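Local atomic coordinates of tartrate dehydrogenase/decarboxylase (Pseudomonas putida, PDB entry 3FLK), a protein that oxidises tartrate with NAD, converts meso-tartrate to D-glycerate and oxidatively decarboxylates D-malate to pyruvate, using a magnesium or manganese ion. Residues R108-F113 with I128-V133. The protein carries 1 engineered substitution. Numbering follows the deposited sequence.
With OXL (oxalate ion), chain G; SO4 (sulfate ion), chain J.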
loop_
_atom_site.group_PDB
_atom_site.type_symbol
_atom_site.label_atom_id
_atom_site.label_comp_id
_atom_site.label_asym_id
_atom_site.label_seq_id
_atom_site.Cartn_x
_atom_site.Cartn_y
_atom_site.Cartn_z
ATOM N N ARG A 108 2.250 -15.103 -5.662
ATOM C CA ARG A 108 2.992 -14.106 -6.431
ATOM C C ARG A 108 4.425 -13.943 -5.899
ATOM O O ARG A 108 4.652 -13.200 -4.939
ATOM C CB ARG A 108 2.234 -12.766 -6.429
ATOM C CG ARG A 108 0.890 -12.826 -7.148
ATOM C CD ARG A 108 0.052 -11.561 -6.975
ATOM N NE ARG A 108 -1.073 -11.542 -7.908
ATOM C CZ ARG A 108 -1.752 -10.450 -8.263
ATOM N NH1 ARG A 108 -1.433 -9.262 -7.766
ATOM N NH2 ARG A 108 -2.754 -10.549 -9.126
ATOM N N PRO A 109 5.396 -14.653 -6.514
ATOM C CA PRO A 109 6.795 -14.546 -6.079
ATOM C C PRO A 109 7.454 -13.216 -6.440
ATOM O O PRO A 109 7.162 -12.631 -7.488
ATOM C CB PRO A 109 7.486 -15.703 -6.811
ATOM C CG PRO A 109 6.641 -15.959 -8.007
ATOM C CD PRO A 109 5.230 -15.608 -7.625
ATOM N N VAL A 110 8.335 -12.753 -5.558
ATOM C CA VAL A 110 9.082 -11.517 -5.751
ATOM C C VAL A 110 10.569 -11.850 -5.655
ATOM O O VAL A 110 11.016 -12.425 -4.660
ATOM C CB VAL A 110 8.692 -10.443 -4.700
ATOM C CG1 VAL A 110 9.518 -9.183 -4.876
ATOM C CG2 VAL A 110 7.203 -10.116 -4.780
ATOM N N ARG A 111 11.330 -11.495 -6.687
ATOM C CA ARG A 111 12.743 -11.862 -6.758
ATOM C C ARG A 111 13.578 -10.840 -7.522
ATOM O O ARG A 111 13.187 -10.385 -8.598
ATOM C CB ARG A 111 12.888 -13.238 -7.413
ATOM C CG ARG A 111 14.277 -13.872 -7.311
ATOM C CD ARG A 111 14.221 -15.336 -7.724
ATOM N NE ARG A 111 13.138 -16.034 -7.031
ATOM C CZ ARG A 111 12.451 -17.058 -7.527
ATOM N NH1 ARG A 111 12.719 -17.529 -8.736
ATOM N NH2 ARG A 111 11.480 -17.606 -6.809
ATOM N N LEU A 112 14.728 -10.488 -6.953
ATOM C CA LEU A 112 15.723 -9.683 -7.656
ATOM C C LEU A 112 16.732 -10.608 -8.334
ATOM O O LEU A 112 17.434 -11.373 -7.667
ATOM C CB LEU A 112 16.426 -8.718 -6.693
ATOM C CG LEU A 112 17.641 -7.907 -7.164
ATOM C CD1 LEU A 112 17.270 -6.855 -8.210
ATOM C CD2 LEU A 112 18.316 -7.254 -5.970
ATOM N N PHE A 113 16.780 -10.541 -9.663
ATOM C CA PHE A 113 17.710 -11.345 -10.455
ATOM C C PHE A 113 19.040 -10.613 -10.659
ATOM O O PHE A 113 19.067 -9.380 -10.675
ATOM C CB PHE A 113 17.097 -11.688 -11.819
ATOM C CG PHE A 113 15.920 -12.621 -11.745
ATOM C CD1 PHE A 113 16.108 -13.998 -11.681
ATOM C CD2 PHE A 113 14.621 -12.124 -11.757
ATOM C CE1 PHE A 113 15.018 -14.868 -11.620
ATOM C CE2 PHE A 113 13.524 -12.986 -11.695
ATOM C CZ PHE A 113 13.725 -14.360 -11.628
ATOM N N ILE A 128 16.191 -9.643 -1.881
ATOM C CA ILE A 128 14.782 -9.635 -2.280
ATOM C C ILE A 128 14.402 -10.992 -2.868
ATOM O O ILE A 128 14.608 -11.249 -4.054
ATOM C CB ILE A 128 14.448 -8.476 -3.265
ATOM C CG1 ILE A 128 14.935 -7.128 -2.715
ATOM C CG2 ILE A 128 12.943 -8.424 -3.544
ATOM C CD1 ILE A 128 14.918 -5.981 -3.725
ATOM N N ASP A 129 13.869 -11.864 -2.015
ATOM C CA ASP A 129 13.441 -13.196 -2.425
ATOM C C ASP A 129 12.340 -13.688 -1.492
ATOM O O ASP A 129 12.608 -14.327 -0.471
ATOM C CB ASP A 129 14.624 -14.173 -2.436
ATOM C CG ASP A 129 14.392 -15.381 -3.343
ATOM O OD1 ASP A 129 13.233 -15.653 -3.733
ATOM O OD2 ASP A 129 15.387 -16.067 -3.670
ATOM N N PHE A 130 11.098 -13.367 -1.842
ATOM C CA PHE A 130 9.955 -13.784 -1.037
ATOM C C PHE A 130 8.718 -14.094 -1.877
ATOM O O PHE A 130 8.720 -13.904 -3.097
ATOM C CB PHE A 130 9.660 -12.772 0.090
ATOM C CG PHE A 130 9.320 -11.384 -0.388
ATOM C CD1 PHE A 130 8.005 -11.039 -0.692
ATOM C CD2 PHE A 130 10.309 -10.410 -0.494
ATOM C CE1 PHE A 130 7.685 -9.754 -1.119
ATOM C CE2 PHE A 130 10.002 -9.118 -0.918
ATOM C CZ PHE A 130 8.684 -8.791 -1.233
ATOM N N VAL A 131 7.676 -14.591 -1.219
ATOM C CA VAL A 131 6.436 -14.941 -1.895
ATOM C C VAL A 131 5.230 -14.320 -1.184
ATOM O O VAL A 131 5.079 -14.431 0.037
ATOM C CB VAL A 131 6.292 -16.486 -2.079
ATOM C CG1 VAL A 131 6.356 -17.223 -0.742
ATOM C CG2 VAL A 131 5.016 -16.843 -2.837
ATOM N N VAL A 132 4.395 -13.639 -1.963
ATOM C CA VAL A 132 3.136 -13.105 -1.460
ATOM C C VAL A 132 2.042 -14.147 -1.667
ATOM O O VAL A 132 1.837 -14.635 -2.779
ATOM C CB VAL A 132 2.763 -11.768 -2.148
ATOM C CG1 VAL A 132 1.378 -11.284 -1.706
ATOM C CG2 VAL A 132 3.825 -10.711 -1.863
ATOM N N VAL A 133 1.370 -14.499 -0.574
ATOM C CA VAL A 133 0.232 -15.405 -0.595
ATOM C C VAL A 133 -1.003 -14.541 -0.347
ATOM O O VAL A 133 -1.227 -14.057 0.766
ATOM C CB VAL A 133 0.366 -16.525 0.477
ATOM C CG1 VAL A 133 -0.842 -17.453 0.457
ATOM C CG2 VAL A 133 1.652 -17.327 0.260
HETATM C C1 OXL G . -5.363 -6.328 -9.569
HETATM C C2 OXL G . -4.683 -7.602 -9.321
HETATM O O1 OXL G . -4.682 -5.274 -9.589
HETATM O O2 OXL G . -5.348 -8.660 -9.276
HETATM O O3 OXL G . -6.603 -6.317 -9.741
HETATM O O4 OXL G . -3.441 -7.594 -9.149
HETATM S S SO4 J . 9.813 -20.200 -8.992
HETATM O O1 SO4 J . 9.257 -19.203 -8.082
HETATM O O2 SO4 J . 9.682 -21.528 -8.399
HETATM O O3 SO4 J . 9.098 -20.170 -10.263
HETATM O O4 SO4 J . 11.229 -19.910 -9.213
HETATM O O HOH W 1 10.513 -15.728 -4.487
HETATM O O HOH W 2 17.304 -11.831 -4.785
#
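Arg108 with Val132 and Val110 with Phe130 are hydrogen-bonded pairs of two antiparallel strands in the middle of the large mixed sheet of this isocitrate/isopropylmalate dehydrogenase fold. Val110 N reaches Phe130 O at 2.7 Å, nearly straight. Beyond the strand, Leu112 N continues the pairing to Ile128 O. On the face shared with Phe130, Val110 CB sits over the ring in a CH-pi contact, 3.9 Å from its centroid, while Val110 CG1 meets Ile128 CG2. On the other face Arg111 runs alongside Asp129. From Arg111 CB, CG stands anti to the backbone N (chi1 -169°), and both Arg111 CG and CD pass Asp129 OD1 at 4.1 Å. A bend at chi3 then brings Arg111 NE to Asp129 OD1 at 3.3 Å, a weak hydrogen bond within a salt bridge, the guanidinium and carboxylate planes 53° apart. At the tip, NH1 and NH2 bind a sulfate, probably from the crystallisation liquor, edge-on, and NH2 also donates to a water between Asp129 OD1 and Phe130 O. A methionine in place of Arg111 would probably leave the Asp129 carboxylate without this charged mate and take one donor from that water. Arg108 instead extends from CG to NE toward the active site, where Ser252 shares its NH1 and Arg98 and Arg134 also bind the oxalate; there Arg108 NH1 and NH2 both donate to oxalate O4, each at 3.0 Å.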